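Local coordinates for hypothetical protein TTMA177 (PDB 2ZDJ) that is of unknown function, a small phage-encoded protein with a cystatin-like alpha and beta fold, at residues A[53-58]-A[64-69]; A[5-10]-A[38-43]; A[27-32]-A[45-50]. One frame throughout, in Å; residues are numbered along the deposited sequence.

Interaction 1 (A[53-58]-A[64-69]); sequences GIDSFV and EAYRLK
Glu-64 joins Asp-55 through a water, which accepts the N-H of Asp-55 (Asp-55 N to water 2.7 Å) and donates to Glu-64 O, so solvent fills the next hydrogen-bonding step of the antiparallel ladder. At Ala-65 the CB methyl lies against Ile-54 CG2, 3.6 Å away, while CA-H points at Gly-53 O. Tyr-66 then forms a hydrogen-bonded pair with Gly-53: Gly-53 N gives to Tyr-66 O and Tyr-66 N to Gly-53 O, each bond 2.8 Å long. With chi1 at 43°, Tyr-66 CG lies between its own backbone N and carbonyl carbon, and the ring folds over the bare Gly-53 backbone, whose O lies 3.1 Å above one face, nearer the rim than the centre. The ring thus ends beside Asp-55, whose OD2 meets it at the edge, with the carboxylate inclined by 49°; the modelled Tyr-66 OH to Asp-55 OD2 distance of 2.4 Å is doubtfully short. Further on, Leu-68 brings CD2 to the edge of the Tyr-66 ring, and Leu-68 and Lys-69 form a classic beta bulge opposite Val-51. Within the antiparallel sheet, this hairpin of strands 47-54 and 64-67 is flanked by strand 38-44 beside the former and strand 4-6 beside the latter.

Interaction 2 (A[5-10]-A[38-43]); sequences KLVKDF and ALFVKV
Phe-10 overlaps the ring of Phe-40 in an offset stack, the planes only 2° from parallel and the ring centroids 4.6 Å apart. The displacement places Phe-40 CB over the middle of the Phe-10 ring, a CH-pi contact 12° off the ring normal, while Phe-10 CD2 lies 4.1 Å above the centre of the Phe-40 ring. Both CG atoms are anti to their carbonyl carbons, which sends the rings toward each other, and a chi2 of -75° in Phe-10 turns its face to Phe-40. On its opposite face Phe-10 carries the aliphatic part of Lys-5, with CE 3.5 Å above the plane and offset toward the rim. Val-7 comes to the far end of Phe-40: its CG1 is 3.7 Å from Phe-40 CZ and its CG2 3.8 Å from Phe-40 CE2, the two side chains crossing nearly at right angles. A 3-10 turn at 7-9 lets both Val-7 and Phe-10 reach the same partner, and Phe-10 N bonds to Val-7 O across it. Tyr-14 and Trp-52 add edge-to-face contacts to Phe-10. The cluster lies across one face of the sheet, joining the 3-10 turn and loop that follow strand 4-6 to strand 38-44, over the intervening strands 64-67 and 47-54, while neighbouring Leu-39 packs on helix 20-30.

Interaction 3 (A[27-32]-A[45-50]); sequences LEYIGS and DGDYEE
The ring of Tyr-29 receives Asp-47 OD1 at its edge, in the ring plane, and Tyr-48 approaches the same ring obliquely, with neither ring laid flat on the other. These groups join the C-terminal end of helix 20-30, closed by a Schellman motif, to the start of strand 47-54 in the antiparallel sheet of this cystatin-like fold. In the motif Gly-31 is the C-prime residue with positive phi, and Ser-32 N returns to Leu-27 O at 2.9 Å. Just before this cap, Tyr-29 extends from the helix with CG anti to its backbone N (chi1 180°), which carries the phenol across to the strand. Its hydroxyl donates to Asp-47 OD1, with Tyr-29 OH and Asp-47 OD1 2.9 Å apart. Beside the bond, Tyr-29 CE2 comes within 4.0 Å of Tyr-48 CD2, a modest apolar contact. Tyr-48 itself also packs on Glu-22 and Ile-26 of the helix, so the polar link lies next to the interface between helix and sheet. Following Tyr-48, Glu-49 and Glu-50 form a classic beta bulge opposite Lys-42. The carboxylate of Asp-47 is held from two directions: Tyr-29 OH reaches OD1 on the syn side, 31° out of plane, and Tyr-48 N reaches it on the anti side from the opposite face, at 2.7 Å.

From the N terminus, segment 5-10 opens interaction 2, which closes only when strand 38-44 is reached, after helix 20-30 has been made. Interaction 3 starts within that loop at 27-32 and ends beyond it at 45-50, so the two cross along the chain. Interaction 1 follows in series, closing the short loop between 53-58 and 64-69. Interactions 1 and 2 adjoin in the sheet, where Ala-65 N faces Lys-5 O at 2.8 Å. Interaction 3 lies about 14 Å from each of the others, centre to centre, and ties the helix end to strand 47-54; a salt bridge from Lys-42 to Glu-50 connects it with interaction 2.

Interaction 1 (A[53-58]-A[64-69])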
# COMPACT_ATOMS: atom_id res chain seq x y z
N GLY A 53 -2.40 -1.39 1.87
CA GLY A 53 -3.30 -0.26 1.87
C GLY A 53 -3.77 0.17 3.24
O GLY A 53 -3.73 -0.60 4.20
N ILE A 54 -4.16 1.44 3.33
CA ILE A 54 -4.71 1.98 4.56
C ILE A 54 -5.99 2.63 4.09
O ILE A 54 -6.06 3.15 2.97
CB ILE A 54 -3.77 3.02 5.28
CG1 ILE A 54 -3.56 4.27 4.42
CG2 ILE A 54 -2.45 2.37 5.63
CD1 ILE A 54 -2.53 4.11 3.36
N ASP A 55 -7.02 2.59 4.92
CA ASP A 55 -8.30 3.15 4.55
C ASP A 55 -8.37 4.68 4.59
O ASP A 55 -9.36 5.28 4.17
CB ASP A 55 -9.39 2.52 5.41
CG ASP A 55 -9.56 1.03 5.11
OD1 ASP A 55 -9.89 0.25 6.03
OD2 ASP A 55 -9.36 0.65 3.93
N SER A 56 -7.29 5.30 5.06
CA SER A 56 -7.22 6.76 5.12
C SER A 56 -6.33 7.32 3.99
O SER A 56 -5.38 6.67 3.56
CB SER A 56 -6.65 7.18 6.48
OG SER A 56 -6.34 8.57 6.50
N PHE A 57 -6.65 8.52 3.51
CA PHE A 57 -5.86 9.15 2.46
C PHE A 57 -4.58 9.68 3.07
O PHE A 57 -3.51 9.67 2.44
CB PHE A 57 -6.63 10.31 1.83
CG PHE A 57 -5.90 10.96 0.69
CD1 PHE A 57 -5.84 10.34 -0.55
CD2 PHE A 57 -5.27 12.18 0.86
CE1 PHE A 57 -5.15 10.93 -1.61
CE2 PHE A 57 -4.57 12.78 -0.19
CZ PHE A 57 -4.51 12.15 -1.43
N VAL A 58 -4.68 10.16 4.31
CA VAL A 58 -3.54 10.69 5.02
C VAL A 58 -2.92 9.56 5.84
O VAL A 58 -3.63 8.81 6.51
CB VAL A 58 -3.95 11.81 5.99
CG1 VAL A 58 -2.70 12.41 6.64
CG2 VAL A 58 -4.75 12.87 5.25
N GLU A 64 -3.30 1.10 10.78
CA GLU A 64 -2.88 -0.26 10.50
C GLU A 64 -3.11 -0.58 9.02
O GLU A 64 -4.24 -0.59 8.54
CB GLU A 64 -3.66 -1.23 11.36
CG GLU A 64 -3.01 -2.59 11.42
CD GLU A 64 -3.76 -3.56 12.32
OE1 GLU A 64 -4.87 -3.99 11.94
OE2 GLU A 64 -3.23 -3.88 13.41
N ALA A 65 -2.03 -0.84 8.32
CA ALA A 65 -2.09 -1.16 6.90
C ALA A 65 -2.34 -2.64 6.70
O ALA A 65 -1.97 -3.47 7.55
CB ALA A 65 -0.77 -0.76 6.21
N TYR A 66 -2.98 -2.97 5.59
CA TYR A 66 -3.28 -4.36 5.27
C TYR A 66 -2.62 -4.73 3.95
O TYR A 66 -2.69 -3.97 2.99
CB TYR A 66 -4.79 -4.60 5.23
CG TYR A 66 -5.61 -3.53 4.52
CD1 TYR A 66 -6.06 -2.39 5.20
CD2 TYR A 66 -5.97 -3.69 3.19
CE1 TYR A 66 -6.86 -1.44 4.55
CE2 TYR A 66 -6.76 -2.75 2.54
CZ TYR A 66 -7.21 -1.63 3.22
OH TYR A 66 -8.04 -0.75 2.56
N ARG A 67 -1.98 -5.90 3.91
CA ARG A 67 -1.28 -6.37 2.72
C ARG A 67 -2.21 -6.88 1.62
O ARG A 67 -3.06 -7.73 1.86
CB ARG A 67 -0.28 -7.47 3.11
CG ARG A 67 0.17 -8.33 1.96
CD ARG A 67 1.60 -8.09 1.54
NE ARG A 67 2.55 -8.84 2.33
CZ ARG A 67 3.68 -9.37 1.86
NH1 ARG A 67 4.01 -9.23 0.58
NH2 ARG A 67 4.49 -10.04 2.67
N LEU A 68 -2.03 -6.36 0.41
CA LEU A 68 -2.86 -6.74 -0.73
C LEU A 68 -2.07 -7.57 -1.72
O LEU A 68 -2.63 -8.24 -2.58
CB LEU A 68 -3.39 -5.48 -1.39
CG LEU A 68 -4.30 -4.69 -0.45
CD1 LEU A 68 -4.68 -3.33 -1.03
CD2 LEU A 68 -5.55 -5.53 -0.20
N LYS A 69 -0.74 -7.51 -1.60
CA LYS A 69 0.15 -8.27 -2.45
C LYS A 69 1.51 -8.32 -1.75
O LYS A 69 1.83 -7.32 -1.07
CB LYS A 69 0.27 -7.59 -3.82
CG LYS A 69 0.91 -8.43 -4.91
CD LYS A 69 2.39 -8.63 -4.67
CE LYS A 69 3.02 -9.42 -5.81
NZ LYS A 69 2.80 -8.77 -7.13
OXT LYS A 69 2.23 -9.33 -1.90
O HOH W 1 -6.30 1.20 7.06

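Interaction 2 (A[5-10]-A[38-43])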
# COMPACT_ATOMS: atom_id res chain seq x y z
N LYS A 5 0.29 -4.24 9.23
CA LYS A 5 1.45 -3.52 9.73
C LYS A 5 1.20 -2.05 9.96
O LYS A 5 0.55 -1.36 9.17
CB LYS A 5 2.64 -3.71 8.80
CG LYS A 5 3.89 -3.03 9.33
CD LYS A 5 5.17 -3.67 8.81
CE LYS A 5 5.44 -3.35 7.36
NZ LYS A 5 6.71 -4.01 6.96
N LEU A 6 1.74 -1.57 11.08
CA LEU A 6 1.61 -0.18 11.45
C LEU A 6 2.40 0.68 10.49
O LEU A 6 3.55 0.36 10.15
CB LEU A 6 2.12 0.04 12.88
CG LEU A 6 1.43 -0.70 14.03
CD1 LEU A 6 2.19 -0.42 15.34
CD2 LEU A 6 -0.01 -0.26 14.14
N VAL A 7 1.78 1.76 10.05
CA VAL A 7 2.41 2.70 9.14
C VAL A 7 3.81 3.07 9.65
O VAL A 7 4.80 2.93 8.92
CB VAL A 7 1.54 3.98 9.02
CG1 VAL A 7 2.33 5.10 8.37
CG2 VAL A 7 0.30 3.68 8.20
N LYS A 8 3.89 3.52 10.90
CA LYS A 8 5.17 3.91 11.47
C LYS A 8 6.26 2.88 11.20
O LYS A 8 7.44 3.20 11.18
CB LYS A 8 5.05 4.14 12.99
CG LYS A 8 5.05 2.86 13.82
CD LYS A 8 5.19 3.15 15.31
CE LYS A 8 5.27 1.86 16.12
NZ LYS A 8 5.44 2.09 17.58
N ASP A 9 5.87 1.62 10.98
CA ASP A 9 6.87 0.59 10.73
C ASP A 9 7.29 0.39 9.27
O ASP A 9 8.10 -0.48 8.97
CB ASP A 9 6.42 -0.73 11.36
CG ASP A 9 6.42 -0.66 12.87
OD1 ASP A 9 7.35 -0.04 13.43
OD2 ASP A 9 5.50 -1.22 13.50
N PHE A 10 6.75 1.20 8.36
CA PHE A 10 7.13 1.13 6.96
C PHE A 10 8.38 1.98 6.74
O PHE A 10 8.31 3.21 6.78
CB PHE A 10 6.00 1.66 6.08
CG PHE A 10 4.90 0.67 5.86
CD1 PHE A 10 5.09 -0.40 4.99
CD2 PHE A 10 3.70 0.78 6.53
CE1 PHE A 10 4.09 -1.34 4.80
CE2 PHE A 10 2.69 -0.16 6.35
CZ PHE A 10 2.89 -1.22 5.48
N ALA A 38 -4.92 4.99 -0.02
CA ALA A 38 -3.50 5.25 -0.10
C ALA A 38 -2.80 3.91 -0.00
O ALA A 38 -3.29 2.99 0.68
CB ALA A 38 -3.05 6.16 1.02
N LEU A 39 -1.68 3.79 -0.69
CA LEU A 39 -0.94 2.55 -0.69
C LEU A 39 0.50 2.77 -0.28
O LEU A 39 1.03 3.88 -0.38
CB LEU A 39 -0.95 1.94 -2.09
CG LEU A 39 -2.31 1.64 -2.73
CD1 LEU A 39 -2.12 1.23 -4.17
CD2 LEU A 39 -3.01 0.52 -1.94
N PHE A 40 1.12 1.71 0.21
CA PHE A 40 2.52 1.70 0.58
C PHE A 40 2.98 0.56 -0.31
O PHE A 40 2.49 -0.57 -0.20
CB PHE A 40 2.71 1.37 2.06
CG PHE A 40 2.59 2.57 2.96
CD1 PHE A 40 3.66 3.45 3.12
CD2 PHE A 40 1.42 2.82 3.67
CE1 PHE A 40 3.56 4.55 3.97
CE2 PHE A 40 1.31 3.92 4.52
CZ PHE A 40 2.38 4.79 4.67
N VAL A 41 3.90 0.86 -1.21
CA VAL A 41 4.37 -0.17 -2.12
C VAL A 41 5.87 -0.38 -2.04
O VAL A 41 6.64 0.56 -1.85
CB VAL A 41 4.04 0.19 -3.58
CG1 VAL A 41 2.54 0.30 -3.79
CG2 VAL A 41 4.70 1.50 -3.94
N LYS A 42 6.29 -1.63 -2.16
CA LYS A 42 7.71 -1.92 -2.19
C LYS A 42 7.94 -2.38 -3.61
O LYS A 42 7.32 -3.33 -4.08
CB LYS A 42 8.11 -3.01 -1.21
CG LYS A 42 9.49 -3.60 -1.51
CD LYS A 42 10.27 -3.97 -0.25
CE LYS A 42 9.50 -4.91 0.65
NZ LYS A 42 10.27 -5.24 1.88
N VAL A 43 8.81 -1.67 -4.31
CA VAL A 43 9.12 -2.00 -5.68
C VAL A 43 10.36 -2.87 -5.72
O VAL A 43 11.35 -2.58 -5.05
CB VAL A 43 9.34 -0.71 -6.50
CG1 VAL A 43 9.72 -1.05 -7.94
CG2 VAL A 43 8.06 0.13 -6.47

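Interaction 3 (A[27-32]-A[45-50])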
# COMPACT_ATOMS: atom_id res chain seq x y z
N LEU A 27 -4.39 -1.37 -7.93
CA LEU A 27 -5.38 -2.32 -7.46
C LEU A 27 -5.86 -3.24 -8.59
O LEU A 27 -5.99 -4.44 -8.40
CB LEU A 27 -6.58 -1.58 -6.84
CG LEU A 27 -6.38 -0.73 -5.57
CD1 LEU A 27 -7.64 0.07 -5.26
CD2 LEU A 27 -6.03 -1.62 -4.39
N GLU A 28 -6.08 -2.68 -9.79
CA GLU A 28 -6.54 -3.52 -10.90
C GLU A 28 -5.43 -4.45 -11.33
O GLU A 28 -5.66 -5.61 -11.68
CB GLU A 28 -6.98 -2.66 -12.10
CG GLU A 28 -8.22 -1.85 -11.84
CD GLU A 28 -8.81 -1.28 -13.12
OE1 GLU A 28 -9.73 -0.43 -13.01
OE2 GLU A 28 -8.37 -1.69 -14.22
N TYR A 29 -4.21 -3.92 -11.31
CA TYR A 29 -3.03 -4.69 -11.68
C TYR A 29 -2.96 -5.95 -10.81
O TYR A 29 -2.83 -7.07 -11.31
CB TYR A 29 -1.78 -3.85 -11.46
CG TYR A 29 -0.48 -4.55 -11.80
CD1 TYR A 29 -0.26 -5.06 -13.08
CD2 TYR A 29 0.53 -4.68 -10.85
CE1 TYR A 29 0.94 -5.69 -13.40
CE2 TYR A 29 1.73 -5.32 -11.16
CZ TYR A 29 1.93 -5.82 -12.44
OH TYR A 29 3.12 -6.44 -12.74
N ILE A 30 -3.06 -5.77 -9.50
CA ILE A 30 -2.97 -6.90 -8.59
C ILE A 30 -4.29 -7.65 -8.42
O ILE A 30 -4.34 -8.66 -7.74
CB ILE A 30 -2.44 -6.46 -7.22
CG1 ILE A 30 -3.45 -5.56 -6.52
CG2 ILE A 30 -1.12 -5.74 -7.41
CD1 ILE A 30 -3.04 -5.20 -5.10
N GLY A 31 -5.34 -7.14 -9.05
CA GLY A 31 -6.63 -7.79 -9.00
C GLY A 31 -7.37 -7.71 -7.68
O GLY A 31 -8.16 -8.60 -7.37
N SER A 32 -7.15 -6.65 -6.92
CA SER A 32 -7.82 -6.49 -5.64
C SER A 32 -9.12 -5.71 -5.74
O SER A 32 -9.21 -4.73 -6.48
CB SER A 32 -6.90 -5.76 -4.66
OG SER A 32 -7.62 -5.38 -3.50
N ASP A 45 12.85 -5.31 -8.48
CA ASP A 45 13.17 -5.85 -9.80
C ASP A 45 12.16 -5.45 -10.88
O ASP A 45 11.61 -6.31 -11.59
CB ASP A 45 13.26 -7.39 -9.73
CG ASP A 45 14.45 -7.89 -8.91
OD1 ASP A 45 14.52 -9.11 -8.64
OD2 ASP A 45 15.32 -7.07 -8.53
N GLY A 46 11.90 -4.16 -11.00
CA GLY A 46 10.97 -3.69 -12.02
C GLY A 46 9.51 -4.10 -11.86
O GLY A 46 8.73 -4.00 -12.81
N ASP A 47 9.12 -4.56 -10.67
CA ASP A 47 7.73 -4.95 -10.44
C ASP A 47 7.36 -4.52 -9.02
O ASP A 47 8.20 -4.01 -8.28
CB ASP A 47 7.59 -6.48 -10.58
CG ASP A 47 6.18 -6.91 -10.94
OD1 ASP A 47 5.22 -6.13 -10.74
OD2 ASP A 47 6.01 -8.05 -11.41
N TYR A 48 6.09 -4.68 -8.65
CA TYR A 48 5.64 -4.32 -7.31
C TYR A 48 5.80 -5.57 -6.46
O TYR A 48 5.06 -6.53 -6.64
CB TYR A 48 4.18 -3.87 -7.34
CG TYR A 48 3.98 -2.52 -7.99
CD1 TYR A 48 4.04 -1.35 -7.23
CD2 TYR A 48 3.78 -2.40 -9.36
CE1 TYR A 48 3.91 -0.10 -7.81
CE2 TYR A 48 3.65 -1.15 -9.97
CZ TYR A 48 3.72 -0.01 -9.19
OH TYR A 48 3.63 1.24 -9.77
N GLU A 49 6.77 -5.56 -5.55
CA GLU A 49 7.02 -6.72 -4.70
C GLU A 49 6.00 -6.81 -3.57
O GLU A 49 5.63 -7.91 -3.14
CB GLU A 49 8.42 -6.63 -4.11
CG GLU A 49 8.86 -7.88 -3.37
CD GLU A 49 8.96 -9.09 -4.28
OE1 GLU A 49 9.61 -8.97 -5.35
OE2 GLU A 49 8.41 -10.15 -3.92
N GLU A 50 5.55 -5.66 -3.08
CA GLU A 50 4.56 -5.63 -2.02
C GLU A 50 3.62 -4.45 -2.24
O GLU A 50 4.01 -3.42 -2.79
CB GLU A 50 5.22 -5.49 -0.64
CG GLU A 50 5.88 -6.76 -0.10
CD GLU A 50 6.61 -6.54 1.24
OE1 GLU A 50 6.05 -5.87 2.14
OE2 GLU A 50 7.73 -7.05 1.39